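Local coordinates for protein chorismate mutase (Burkholderia thailandensis, PDB 6CNZ) that probably catalyses the rearrangement of chorismate to prephenate, the chorismate mutase step on the way to phenylalanine and tyrosine, at residues A[28-33]-A[112-117]; A[43-48]-A[82-87]; A[56-61]-A[121-126]; A[37-42]-A[93-98]. One frame throughout, in Å; residues are numbered along the deposited sequence.

Interaction 1: A[28-33]-A[112-117]. With NO3 (nitrate ion), chain H.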
loop_
_atom_site.group_PDB
_atom_site.type_symbol
_atom_site.label_atom_id
_atom_site.label_comp_id
_atom_site.label_asym_id
_atom_site.label_seq_id
_atom_site.Cartn_x
_atom_site.Cartn_y
_atom_site.Cartn_z
ATOM N N LEU A 28 -2.292 5.627 5.330
ATOM C CA LEU A 28 -3.157 6.784 5.127
ATOM C C LEU A 28 -4.290 6.482 4.156
ATOM O O LEU A 28 -5.378 7.042 4.287
ATOM C CB LEU A 28 -2.322 7.965 4.619
ATOM C CG LEU A 28 -2.985 9.329 4.529
ATOM C CD1 LEU A 28 -3.670 9.687 5.869
ATOM C CD2 LEU A 28 -1.957 10.411 4.102
ATOM N N ALA A 29 -4.060 5.611 3.171
ATOM C CA ALA A 29 -5.108 5.312 2.214
ATOM C C ALA A 29 -6.278 4.567 2.851
ATOM O O ALA A 29 -7.389 4.607 2.313
ATOM C CB ALA A 29 -4.547 4.493 1.047
ATOM N N LEU A 30 -6.051 3.875 3.963
ATOM C CA LEU A 30 -7.138 3.211 4.667
ATOM C C LEU A 30 -8.016 4.199 5.436
ATOM O O LEU A 30 -9.029 3.787 6.007
ATOM C CB LEU A 30 -6.566 2.142 5.602
ATOM C CG LEU A 30 -5.876 0.941 4.944
ATOM C CD1 LEU A 30 -4.998 0.196 5.945
ATOM C CD2 LEU A 30 -6.915 -0.010 4.365
ATOM N N ALA A 31 -7.667 5.491 5.447
ATOM C CA ALA A 31 -8.535 6.477 6.086
ATOM C C ALA A 31 -9.823 6.691 5.299
ATOM O O ALA A 31 -10.857 7.034 5.888
ATOM C CB ALA A 31 -7.786 7.808 6.285
ATOM N N GLU A 32 -9.795 6.485 3.982
ATOM C CA GLU A 32 -11.027 6.595 3.207
ATOM C C GLU A 32 -12.057 5.563 3.655
ATOM O O GLU A 32 -13.191 5.957 3.974
ATOM C CB GLU A 32 -10.712 6.497 1.698
ATOM C CG GLU A 32 -11.877 6.902 0.753
ATOM C CD GLU A 32 -13.015 5.875 0.659
ATOM O OE1 GLU A 32 -12.799 4.667 0.911
ATOM O OE2 GLU A 32 -14.144 6.279 0.313
ATOM N N PRO A 33 -11.757 4.255 3.709
ATOM C CA PRO A 33 -12.782 3.323 4.208
ATOM C C PRO A 33 -13.120 3.512 5.684
ATOM O O PRO A 33 -14.256 3.229 6.081
ATOM C CB PRO A 33 -12.182 1.933 3.928
ATOM C CG PRO A 33 -10.732 2.136 3.727
ATOM C CD PRO A 33 -10.626 3.523 3.097
ATOM N N ARG A 112 -9.792 -2.438 9.940
ATOM C CA ARG A 112 -8.892 -2.407 11.093
ATOM C C ARG A 112 -7.806 -3.488 11.092
ATOM O O ARG A 112 -6.698 -3.195 11.574
ATOM C CB ARG A 112 -9.711 -2.477 12.386
ATOM C CG ARG A 112 -8.870 -2.325 13.637
ATOM C CD ARG A 112 -9.746 -2.028 14.833
ATOM N NE ARG A 112 -10.383 -0.715 14.741
ATOM C CZ ARG A 112 -11.628 -0.461 15.142
ATOM N NH1 ARG A 112 -12.390 -1.436 15.650
ATOM N NH2 ARG A 112 -12.117 0.768 15.029
ATOM N N PRO A 113 -8.028 -4.716 10.608
ATOM C CA PRO A 113 -6.891 -5.650 10.511
ATOM C C PRO A 113 -5.777 -5.141 9.611
ATOM O O PRO A 113 -4.600 -5.398 9.890
ATOM C CB PRO A 113 -7.533 -6.925 9.954
ATOM C CG PRO A 113 -8.951 -6.844 10.371
ATOM C CD PRO A 113 -9.299 -5.384 10.276
ATOM N N GLN A 114 -6.113 -4.428 8.536
ATOM C CA GLN A 114 -5.076 -3.866 7.677
ATOM C C GLN A 114 -4.312 -2.761 8.405
ATOM O O GLN A 114 -3.081 -2.654 8.294
ATOM C CB GLN A 114 -5.708 -3.325 6.390
ATOM C CG GLN A 114 -6.385 -4.371 5.491
ATOM C CD GLN A 114 -7.106 -3.725 4.301
ATOM O OE1 GLN A 114 -6.481 -3.368 3.303
ATOM N NE2 GLN A 114 -8.421 -3.558 4.417
ATOM N N LEU A 115 -5.033 -1.929 9.150
ATOM C CA LEU A 115 -4.386 -0.906 9.957
ATOM C C LEU A 115 -3.460 -1.523 10.992
ATOM O O LEU A 115 -2.358 -1.010 11.230
ATOM C CB LEU A 115 -5.447 -0.048 10.632
ATOM C CG LEU A 115 -6.172 0.956 9.744
ATOM C CD1 LEU A 115 -7.342 1.572 10.516
ATOM C CD2 LEU A 115 -5.179 2.045 9.246
ATOM N N ASP A 116 -3.888 -2.632 11.619
ATOM C CA ASP A 116 -3.091 -3.219 12.687
ATOM C C ASP A 116 -1.799 -3.829 12.148
ATOM O O ASP A 116 -0.739 -3.664 12.757
ATOM C CB ASP A 116 -3.910 -4.261 13.463
ATOM C CG ASP A 116 -5.049 -3.633 14.290
ATOM O OD1 ASP A 116 -5.008 -2.412 14.582
ATOM O OD2 ASP A 116 -5.987 -4.375 14.659
ATOM N N ARG A 117 -1.858 -4.535 11.014
ATOM C CA ARG A 117 -0.622 -5.020 10.397
ATOM C C ARG A 117 0.359 -3.880 10.126
ATOM O O ARG A 117 1.573 -4.053 10.256
ATOM C CB ARG A 117 -0.913 -5.748 9.086
ATOM C CG ARG A 117 -1.614 -7.081 9.211
ATOM C CD ARG A 117 -1.480 -7.835 7.902
ATOM N NE ARG A 117 -0.073 -8.099 7.617
ATOM C CZ ARG A 117 0.484 -9.306 7.631
ATOM N NH1 ARG A 117 -0.249 -10.385 7.886
ATOM N NH2 ARG A 117 1.778 -9.433 7.373
HETATM N N NO3 H . -10.028 3.287 13.619
HETATM O O1 NO3 H . -11.127 3.780 14.016
HETATM O O2 NO3 H . -9.204 4.025 12.989
HETATM O O3 NO3 H . -9.750 2.073 13.862
#

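Interaction 2: A[43-48]-A[82-87]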
loop_
_atom_site.group_PDB
_atom_site.type_symbol
_atom_site.label_atom_id
_atom_site.label_comp_id
_atom_site.label_asym_id
_atom_site.label_seq_id
_atom_site.Cartn_x
_atom_site.Cartn_y
_atom_site.Cartn_z
ATOM N N LYS A 43 -20.251 7.635 13.496
ATOM C CA LYS A 43 -19.311 7.574 14.610
ATOM C C LYS A 43 -18.300 8.709 14.484
ATOM O O LYS A 43 -17.931 9.081 13.367
ATOM C CB LYS A 43 -18.583 6.228 14.639
ATOM C CG LYS A 43 -19.395 5.077 15.292
ATOM C CD LYS A 43 -19.174 5.036 16.789
ATOM C CE LYS A 43 -19.756 3.784 17.406
ATOM N NZ LYS A 43 -19.203 2.559 16.770
ATOM N N PRO A 44 -17.853 9.305 15.584
ATOM C CA PRO A 44 -16.935 10.452 15.470
ATOM C C PRO A 44 -15.571 10.062 14.916
ATOM O O PRO A 44 -15.030 8.989 15.203
ATOM C CB PRO A 44 -16.816 10.961 16.911
ATOM C CG PRO A 44 -17.214 9.765 17.771
ATOM C CD PRO A 44 -18.275 9.060 16.976
ATOM N N ILE A 45 -15.003 10.977 14.125
ATOM C CA ILE A 45 -13.664 10.767 13.587
ATOM C C ILE A 45 -12.659 10.603 14.717
ATOM O O ILE A 45 -11.782 9.731 14.672
ATOM C CB ILE A 45 -13.296 11.926 12.640
ATOM C CG1 ILE A 45 -14.088 11.773 11.338
ATOM C CG2 ILE A 45 -11.788 11.972 12.367
ATOM C CD1 ILE A 45 -14.004 12.959 10.420
ATOM N N SER A 46 -12.804 11.401 15.770
ATOM C CA SER A 46 -11.902 11.326 16.903
ATOM C C SER A 46 -12.365 10.230 17.852
ATOM O O SER A 46 -13.546 10.162 18.212
ATOM C CB SER A 46 -11.840 12.682 17.609
ATOM O OG SER A 46 -11.419 12.559 18.952
ATOM N N ASP A 47 -11.427 9.386 18.276
ATOM C CA ASP A 47 -11.711 8.273 19.182
ATOM C C ASP A 47 -10.622 8.213 20.245
ATOM O O ASP A 47 -9.731 7.358 20.193
ATOM C CB ASP A 47 -11.814 6.962 18.400
ATOM C CG ASP A 47 -12.318 5.809 19.243
ATOM O OD1 ASP A 47 -12.381 5.940 20.492
ATOM O OD2 ASP A 47 -12.660 4.769 18.636
ATOM N N PRO A 48 -10.693 9.089 21.253
ATOM C CA PRO A 48 -9.589 9.238 22.237
ATOM C C PRO A 48 -9.149 7.921 22.858
ATOM O O PRO A 48 -7.940 7.649 22.916
ATOM C CB PRO A 48 -10.179 10.184 23.299
ATOM C CG PRO A 48 -11.243 10.942 22.588
ATOM C CD PRO A 48 -11.799 10.032 21.513
ATOM N N ALA A 82 -2.776 12.688 10.707
ATOM C CA ALA A 82 -2.918 12.632 9.253
ATOM C C ALA A 82 -4.192 11.902 8.852
ATOM O O ALA A 82 -4.908 12.332 7.933
ATOM C CB ALA A 82 -1.698 11.940 8.639
ATOM N N SER A 83 -4.486 10.793 9.530
ATOM C CA SER A 83 -5.722 10.062 9.263
ATOM C C SER A 83 -6.938 10.950 9.517
ATOM O O SER A 83 -7.824 11.078 8.662
ATOM C CB SER A 83 -5.768 8.800 10.134
ATOM O OG SER A 83 -6.963 8.072 9.932
ATOM N N LYS A 84 -6.974 11.613 10.673
ATOM C CA LYS A 84 -8.141 12.428 11.010
ATOM C C LYS A 84 -8.282 13.617 10.064
ATOM O O LYS A 84 -9.396 13.991 9.688
ATOM C CB LYS A 84 -8.044 12.899 12.468
ATOM C CG LYS A 84 -8.341 11.796 13.466
ATOM C CD LYS A 84 -7.778 12.092 14.852
ATOM C CE LYS A 84 -8.559 13.157 15.589
ATOM N NZ LYS A 84 -8.075 13.278 17.007
ATOM N N GLN A 85 -7.161 14.235 9.692
ATOM C CA GLN A 85 -7.183 15.294 8.693
ATOM C C GLN A 85 -7.851 14.816 7.404
ATOM O O GLN A 85 -8.754 15.473 6.871
ATOM C CB GLN A 85 -5.742 15.747 8.435
ATOM C CG GLN A 85 -5.555 16.963 7.570
ATOM C CD GLN A 85 -4.081 17.177 7.278
ATOM O OE1 GLN A 85 -3.230 16.894 8.121
ATOM N NE2 GLN A 85 -3.768 17.612 6.067
ATOM N N LEU A 86 -7.391 13.692 6.868
ATOM C CA LEU A 86 -7.988 13.155 5.650
ATOM C C LEU A 86 -9.473 12.847 5.852
ATOM O O LEU A 86 -10.311 13.195 5.011
ATOM C CB LEU A 86 -7.227 11.895 5.202
ATOM C CG LEU A 86 -7.651 11.258 3.868
ATOM C CD1 LEU A 86 -7.900 12.327 2.808
ATOM C CD2 LEU A 86 -6.593 10.281 3.362
ATOM N N GLN A 87 -9.821 12.187 6.964
ATOM C CA GLN A 87 -11.226 11.829 7.200
ATOM C C GLN A 87 -12.108 13.070 7.274
ATOM O O GLN A 87 -13.225 13.083 6.743
ATOM C CB GLN A 87 -11.379 11.007 8.489
ATOM C CG GLN A 87 -10.690 9.623 8.495
ATOM C CD GLN A 87 -10.774 8.950 9.872
ATOM O OE1 GLN A 87 -11.850 8.849 10.452
ATOM N NE2 GLN A 87 -9.628 8.525 10.407
#

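Interaction 3: A[56-61]-A[121-126]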
loop_
_atom_site.group_PDB
_atom_site.type_symbol
_atom_site.label_atom_id
_atom_site.label_comp_id
_atom_site.label_asym_id
_atom_site.label_seq_id
_atom_site.Cartn_x
_atom_site.Cartn_y
_atom_site.Cartn_z
ATOM N N THR A 56 -0.077 3.602 23.308
ATOM C CA THR A 56 0.508 2.762 24.350
ATOM C C THR A 56 1.151 1.528 23.733
ATOM O O THR A 56 2.308 1.204 24.022
ATOM C CB THR A 56 -0.561 2.376 25.381
ATOM O OG1 THR A 56 -0.894 3.523 26.176
ATOM C CG2 THR A 56 -0.072 1.252 26.293
ATOM N N ASP A 57 0.425 0.854 22.841
ATOM C CA ASP A 57 0.984 -0.307 22.158
ATOM C C ASP A 57 2.225 0.068 21.347
ATOM O O ASP A 57 3.202 -0.689 21.308
ATOM C CB ASP A 57 -0.078 -0.939 21.256
ATOM C CG ASP A 57 0.343 -2.294 20.724
ATOM O OD1 ASP A 57 0.700 -3.163 21.544
ATOM O OD2 ASP A 57 0.300 -2.504 19.494
ATOM N N VAL A 58 2.201 1.225 20.684
ATOM C CA VAL A 58 3.357 1.642 19.886
ATOM C C VAL A 58 4.586 1.795 20.766
ATOM O O VAL A 58 5.701 1.424 20.373
ATOM C CB VAL A 58 3.044 2.942 19.124
ATOM C CG1 VAL A 58 4.342 3.691 18.756
ATOM C CG2 VAL A 58 2.197 2.627 17.885
ATOM N N GLU A 59 4.410 2.343 21.970
ATOM C CA GLU A 59 5.561 2.526 22.843
ATOM C C GLU A 59 6.147 1.182 23.253
ATOM O O GLU A 59 7.372 1.017 23.273
ATOM C CB GLU A 59 5.175 3.359 24.067
ATOM C CG GLU A 59 5.113 4.864 23.787
ATOM C CD GLU A 59 5.175 5.694 25.057
ATOM O OE1 GLU A 59 4.221 6.458 25.325
ATOM O OE2 GLU A 59 6.179 5.573 25.792
ATOM N N LYS A 60 5.285 0.198 23.535
ATOM C CA LYS A 60 5.771 -1.123 23.930
ATOM C C LYS A 60 6.434 -1.851 22.758
ATOM O O LYS A 60 7.470 -2.499 22.936
ATOM C CB LYS A 60 4.627 -1.953 24.522
ATOM N N ARG A 61 5.871 -1.751 21.554
ATOM C CA ARG A 61 6.506 -2.395 20.402
ATOM C C ARG A 61 7.829 -1.728 20.031
ATOM O O ARG A 61 8.776 -2.412 19.616
ATOM C CB ARG A 61 5.565 -2.388 19.205
ATOM C CG ARG A 61 4.399 -3.337 19.326
ATOM C CD ARG A 61 3.350 -3.041 18.272
ATOM N NE ARG A 61 2.349 -4.102 18.228
ATOM C CZ ARG A 61 2.116 -4.880 17.176
ATOM N NH1 ARG A 61 2.789 -4.704 16.050
ATOM N NH2 ARG A 61 1.190 -5.825 17.251
ATOM N N SER A 121 4.717 -3.020 10.637
ATOM C CA SER A 121 5.569 -2.687 9.490
ATOM C C SER A 121 6.142 -1.281 9.626
ATOM O O SER A 121 7.322 -1.050 9.335
ATOM C CB SER A 121 4.784 -2.801 8.180
ATOM O OG SER A 121 4.125 -4.043 8.083
ATOM N N LEU A 122 5.319 -0.336 10.069
ATOM C CA LEU A 122 5.788 1.030 10.269
ATOM C C LEU A 122 6.834 1.104 11.366
ATOM O O LEU A 122 7.828 1.831 11.232
ATOM C CB LEU A 122 4.609 1.934 10.599
ATOM C CG LEU A 122 3.805 2.288 9.349
ATOM C CD1 LEU A 122 2.572 3.100 9.723
ATOM C CD2 LEU A 122 4.687 3.074 8.381
ATOM N N ILE A 123 6.635 0.367 12.462
ATOM C CA ILE A 123 7.625 0.412 13.536
ATOM C C ILE A 123 8.948 -0.162 13.057
ATOM O O ILE A 123 10.013 0.396 13.332
ATOM C CB ILE A 123 7.108 -0.310 14.793
ATOM C CG1 ILE A 123 5.984 0.510 15.411
ATOM C CG2 ILE A 123 8.226 -0.501 15.806
ATOM C CD1 ILE A 123 5.578 0.024 16.767
ATOM N N ALA A 124 8.903 -1.264 12.306
ATOM C CA ALA A 124 10.132 -1.822 11.749
ATOM C C ALA A 124 10.745 -0.890 10.704
ATOM O O ALA A 124 11.975 -0.765 10.619
ATOM C CB ALA A 124 9.853 -3.199 11.148
ATOM N N ALA A 125 9.907 -0.229 9.898
ATOM C CA ALA A 125 10.435 0.710 8.915
ATOM C C ALA A 125 11.068 1.919 9.594
ATOM O O ALA A 125 12.116 2.399 9.157
ATOM C CB ALA A 125 9.331 1.164 7.956
ATOM N N LEU A 126 10.439 2.420 10.663
ATOM C CA LEU A 126 10.998 3.547 11.402
ATOM C C LEU A 126 12.351 3.192 12.008
ATOM O O LEU A 126 13.274 4.019 12.018
ATOM C CB LEU A 126 10.016 3.979 12.494
ATOM C CG LEU A 126 10.081 5.406 13.052
ATOM C CD1 LEU A 126 9.836 6.444 11.952
ATOM C CD2 LEU A 126 9.050 5.554 14.159
#

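Interaction 4: A[37-42]-A[93-98]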
loop_
_atom_site.group_PDB
_atom_site.type_symbol
_atom_site.label_atom_id
_atom_site.label_comp_id
_atom_site.label_asym_id
_atom_site.label_seq_id
_atom_site.Cartn_x
_atom_site.Cartn_y
_atom_site.Cartn_z
ATOM N N TRP A 37 -16.986 4.227 6.536
ATOM C CA TRP A 37 -17.722 3.511 7.581
ATOM C C TRP A 37 -18.298 4.466 8.630
ATOM O O TRP A 37 -19.462 4.332 9.036
ATOM C CB TRP A 37 -16.808 2.478 8.237
ATOM C CG TRP A 37 -17.523 1.589 9.180
ATOM C CD1 TRP A 37 -18.139 0.396 8.882
ATOM C CD2 TRP A 37 -17.722 1.805 10.587
ATOM N NE1 TRP A 37 -18.688 -0.141 10.020
ATOM C CE2 TRP A 37 -18.452 0.701 11.077
ATOM C CE3 TRP A 37 -17.355 2.820 11.475
ATOM C CZ2 TRP A 37 -18.828 0.587 12.423
ATOM C CZ3 TRP A 37 -17.726 2.702 12.825
ATOM C CH2 TRP A 37 -18.454 1.595 13.279
ATOM N N LYS A 38 -17.504 5.449 9.069
ATOM C CA LYS A 38 -17.981 6.407 10.079
ATOM C C LYS A 38 -19.082 7.315 9.539
ATOM O O LYS A 38 -19.985 7.703 10.291
ATOM C CB LYS A 38 -16.804 7.236 10.593
ATOM C CG LYS A 38 -15.824 6.413 11.444
ATOM C CD LYS A 38 -14.683 7.277 11.974
ATOM C CE LYS A 38 -13.934 6.604 13.134
ATOM N NZ LYS A 38 -12.527 7.120 13.237
ATOM N N TRP A 39 -19.033 7.642 8.240
ATOM C CA TRP A 39 -20.074 8.452 7.611
ATOM C C TRP A 39 -21.424 7.743 7.634
ATOM O O TRP A 39 -22.473 8.373 7.858
ATOM C CB TRP A 39 -19.670 8.767 6.167
ATOM C CG TRP A 39 -20.693 9.563 5.380
ATOM C CD1 TRP A 39 -21.645 9.071 4.538
ATOM C CD2 TRP A 39 -20.860 10.990 5.387
ATOM N NE1 TRP A 39 -22.377 10.103 3.997
ATOM C CE2 TRP A 39 -21.918 11.291 4.508
ATOM C CE3 TRP A 39 -20.186 12.046 6.027
ATOM C CZ2 TRP A 39 -22.343 12.604 4.263
ATOM C CZ3 TRP A 39 -20.608 13.363 5.782
ATOM C CH2 TRP A 39 -21.672 13.625 4.902
ATOM N N ILE A 40 -21.422 6.433 7.388
ATOM C CA ILE A 40 -22.674 5.676 7.436
ATOM C C ILE A 40 -23.136 5.498 8.881
ATOM O O ILE A 40 -24.321 5.669 9.200
ATOM C CB ILE A 40 -22.502 4.330 6.715
ATOM C CG1 ILE A 40 -22.287 4.577 5.224
ATOM C CG2 ILE A 40 -23.729 3.375 6.976
ATOM C CD1 ILE A 40 -22.069 3.302 4.423
ATOM N N ASN A 41 -22.212 5.194 9.777
ATOM C CA ASN A 41 -22.561 4.847 11.141
ATOM C C ASN A 41 -22.578 6.044 12.077
ATOM O O ASN A 41 -22.935 5.883 13.247
ATOM C CB ASN A 41 -21.597 3.784 11.660
ATOM C CG ASN A 41 -21.772 2.461 10.947
ATOM O OD1 ASN A 41 -22.585 1.633 11.361
ATOM N ND2 ASN A 41 -21.012 2.256 9.852
ATOM N N ARG A 42 -22.217 7.229 11.583
ATOM C CA ARG A 42 -22.240 8.460 12.380
ATOM C C ARG A 42 -21.375 8.325 13.630
ATOM O O ARG A 42 -21.738 8.795 14.710
ATOM C CB ARG A 42 -23.671 8.860 12.757
ATOM C CG ARG A 42 -24.429 9.619 11.680
ATOM C CD ARG A 42 -24.798 8.722 10.479
ATOM N NE ARG A 42 -25.832 9.351 9.666
ATOM C CZ ARG A 42 -26.522 8.750 8.706
ATOM N NH1 ARG A 42 -26.300 7.469 8.412
ATOM N NH2 ARG A 42 -27.441 9.443 8.051
ATOM N N THR A 93 -16.200 16.977 1.990
ATOM C CA THR A 93 -16.573 16.710 0.602
ATOM C C THR A 93 -17.940 16.044 0.518
ATOM O O THR A 93 -18.788 16.434 -0.292
ATOM C CB THR A 93 -15.508 15.818 -0.046
ATOM O OG1 THR A 93 -14.248 16.492 -0.020
ATOM C CG2 THR A 93 -15.867 15.456 -1.495
ATOM N N TRP A 94 -18.169 15.028 1.349
ATOM C CA TRP A 94 -19.440 14.316 1.317
ATOM C C TRP A 94 -20.605 15.194 1.772
ATOM O O TRP A 94 -21.709 15.065 1.232
ATOM C CB TRP A 94 -19.317 13.037 2.153
ATOM C CG TRP A 94 -18.311 12.103 1.537
ATOM C CD1 TRP A 94 -17.921 12.082 0.215
ATOM C CD2 TRP A 94 -17.527 11.101 2.200
ATOM N NE1 TRP A 94 -16.952 11.131 0.019
ATOM C CE2 TRP A 94 -16.697 10.501 1.211
ATOM C CE3 TRP A 94 -17.448 10.644 3.531
ATOM C CZ2 TRP A 94 -15.801 9.460 1.505
ATOM C CZ3 TRP A 94 -16.554 9.605 3.826
ATOM C CH2 TRP A 94 -15.742 9.025 2.810
ATOM N N ARG A 95 -20.383 16.113 2.722
ATOM C CA ARG A 95 -21.448 17.048 3.107
ATOM C C ARG A 95 -21.851 17.936 1.946
ATOM O O ARG A 95 -23.026 18.272 1.802
ATOM C CB ARG A 95 -21.019 17.941 4.272
ATOM C CG ARG A 95 -21.011 17.280 5.622
ATOM C CD ARG A 95 -20.647 18.272 6.737
ATOM N NE ARG A 95 -20.180 17.523 7.897
ATOM C CZ ARG A 95 -18.934 17.520 8.356
ATOM N NH1 ARG A 95 -18.001 18.280 7.788
ATOM N NH2 ARG A 95 -18.630 16.771 9.409
ATOM N N ALA A 96 -20.883 18.331 1.107
ATOM C CA ALA A 96 -21.164 19.266 0.017
ATOM C C ALA A 96 -22.023 18.636 -1.068
ATOM O O ALA A 96 -22.809 19.330 -1.715
ATOM C CB ALA A 96 -19.860 19.783 -0.592
ATOM N N THR A 97 -21.877 17.335 -1.295
ATOM C CA THR A 97 -22.702 16.646 -2.263
ATOM C C THR A 97 -23.406 15.526 -1.516
ATOM O O THR A 97 -24.365 15.776 -0.773
ATOM C CB THR A 97 -21.862 16.138 -3.444
ATOM O OG1 THR A 97 -20.874 15.214 -2.971
ATOM C CG2 THR A 97 -21.164 17.293 -4.132
ATOM N N HIS A 98 -22.960 14.296 -1.684
ATOM C CA HIS A 98 -23.472 13.147 -0.971
ATOM C C HIS A 98 -22.271 12.279 -0.658
ATOM O O HIS A 98 -21.167 12.513 -1.155
ATOM C CB HIS A 98 -24.493 12.387 -1.810
ATOM C CG HIS A 98 -23.970 12.026 -3.161
ATOM N ND1 HIS A 98 -23.043 11.023 -3.352
ATOM C CD2 HIS A 98 -24.197 12.566 -4.382
ATOM C CE1 HIS A 98 -22.746 10.938 -4.637
ATOM N NE2 HIS A 98 -23.430 11.865 -5.284
#

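Interaction 1: A[28-33]-A[112-117]
Leu30 points into helix 107-129 and meets Gln114 and Leu115. The apolar core of the contact is Leu30 CD1. It lies 3.6 Å from Gln114 CB and 3.8 Å from Leu115 CD2, so it sits between two neighbouring side chains of one helical turn. The two leucines run past each other in opposite directions, and Leu115 CD2 also comes to 3.9 Å from Leu30 CB. These contacts are purely apolar.

The amide of Gln114 forms the solvent-exposed side of the contact. Leu30 CD2 still rests on it, 3.5 Å from Gln114 OE1. This is van der Waals contact; the amide nitrogen of Gln114 bonds the carbonyl of Ser110 one turn earlier.

Arg112 leaves the contact altogether. Its chain bends at chi3 (-67°) and presents the guanidinium edge to a nitrate ion, probably from the crystallisation liquor. Arg112 NE and NH2 both give hydrogen bonds to nitrate O3, at 3.0 and 2.9 Å. A weak bond from NH2 to O1 adds to the grip. Leu115 CD1 also approaches the ion, 3.9 Å from O2. Such an ion can mark an anion-binding pocket. Chorismate is a dicarboxylate, so a substrate site here would be consistent with it, but is not established.

Leu30 falls at the break between helix 15-29 and helix 31-41. Leu28 and Ala31 turn the other way, onto helix 69-96, and Leu28 also touches helix 157-166. At the far end of this stretch of helix 107-129, Arg117 reaches the carbonyl of Thr153 of the second subunit.

Interaction 2: A[43-48]-A[82-87]
Ile45 packs against Lys84 and Gln87 on the side of helix 69-96. Its two branches divide the work. The Ile45 and Lys84 side chains cross at a slant, with Ile45 CG2 3.6 Å from Lys84 CG. The longer branch runs past Gln87 in the opposite direction and lays Ile45 CD1 3.8 Å from Gln87 CB. With CG1 beside the backbone N (chi1 -73°), both branches reach the helix at once.

The amide of Gln87 is turned so that OE1 faces the isoleucine, 3.7 Å from Ile45 CG2. Its other end is tied down within the helix. Gln87 NE2 gives a 2.7 Å hydrogen bond to Ser83 OG, with the hydroxyl close to the amide plane. That bond, with a weak one from Lys38 to OE1, would hold the amide this way round. Lys84 bends at chi3 (74°) and brings its ammonium group past Ser46; Lys84 NZ and Ser46 CB are 3.9 Å apart, contact but no bond.

The segment 43-48 is the linker into helix 48-64, and Asp47 is that helix's N-cap. Arg50 makes a salt bridge with the same carboxylate.

Between the two segments the contact is van der Waals, aliphatic carbons against each other and against polar atoms. The polar groups find partners elsewhere: Lys84 NZ has a long, weak ion pair with Glu51, and Lys38 bonds the carbonyl of Ile45.

Interaction 3: A[56-61]-A[121-126]
Both segments are regular helix, 56-61 from the second half of helix 48-64 and 121-126 from helix 107-129. Their backbones come closest at Arg61 and Ile123, whose CA atoms are 7.5 Å apart. Inside each segment the usual i to i-4 bonds continue, for example Arg61 N to Asp57 O at 2.9 Å.

Ile123 carries its side of the contact through a single methyl. Its longer branch is extended (chi2 -170°), so CD1 is pushed out toward the facing helix. There it lands 3.4 Å from Arg61 CB, a close fit. The same methyl lies 3.9 Å from Val58 O, and Val58 CG1 is only loosely near it at 4.4 Å. Ile123 CD1 thus settles between residues one turn apart on helix 48-64. The side chains of Arg61 and Ile123 cross at about a right angle.

This is helix-to-helix packing in the all-helical fold of the type II chorismate mutases. The site is buried: Val58 and Leu122 both lean on Phe76 of helix 69-96, and Leu122 also touches helix 15-29.

Past CB, Arg61 is extended from CG to NE, and its CD passes 4.1 Å from Ile123 CD1. Its polar end stays with its own helix. Arg61 NE makes a salt bridge with Asp57 OD2 at 2.9 Å, one turn back. The Asp57 carboxylate lies at the edge of the guanidinium, which limits how that group can turn. The aliphatic stem of Arg61 is what meets the isoleucine. On another side of helix 107-129, Ala124 and Ala125 pack on Leu152 of the second subunit.

Interaction 4: A[37-42]-A[93-98]
An edge-to-face pair of tryptophans, Trp39 and Trp94, joins the C-terminal ends of helix 31-41 and helix 69-96. The edge of Trp94 is directed at the face of Trp39. The Trp39 five-membered ring and the Trp94 six-membered ring have centroids 5.4 Å apart, with planes at 68°.

Trp94 also uses its stem. Its CB stands over the Trp39 six-membered ring in a CH-pi contact, 3.6 Å from the centroid and 11° off the normal. Trp39 has CG anti to its backbone N (chi1 178°), which carries the indole across to the other helix.

In this all-helical chorismate mutase the contact lies far from the chain's centre, where both helices run out into loops. Arg42 leaves helix 31-41 with positive phi, and Thr97 is the first residue to depart from helix 69-96.

Arg95 meets the far end of the indole. Its CG lies at the ring edge, in plane, 3.8 Å from Trp39 CH2, and Arg95 N is 3.6 Å from the same atom. Phe91, one turn earlier on helix 69-96, makes another edge-to-face pair with Trp39. Trp94 in turn packs on Glu32, Ala35 and His36 of helix 31-41.

Overall arrangement
Along the chain, interaction 2 is nested inside the loop closed by interaction 4, and interaction 4 inside that of interaction 1. Interaction 3 crosses all three. Helix 31-41 serves interactions 1 and 4, helix 69-96 serves 2 and 4, and helix 107-129 serves 1 and 3. Interactions 1 and 2 have centres about 12 Å apart and touch, as do 2 and 4 with centres about 13 Å apart, where Lys38 links the two. Interactions 3 and 4 have centres about 31 Å apart, on opposite sides of the chain's centre. Interactions 1, 2 and 4 thus form one touching group in the helical bundle, while interaction 3 lies apart toward its other end.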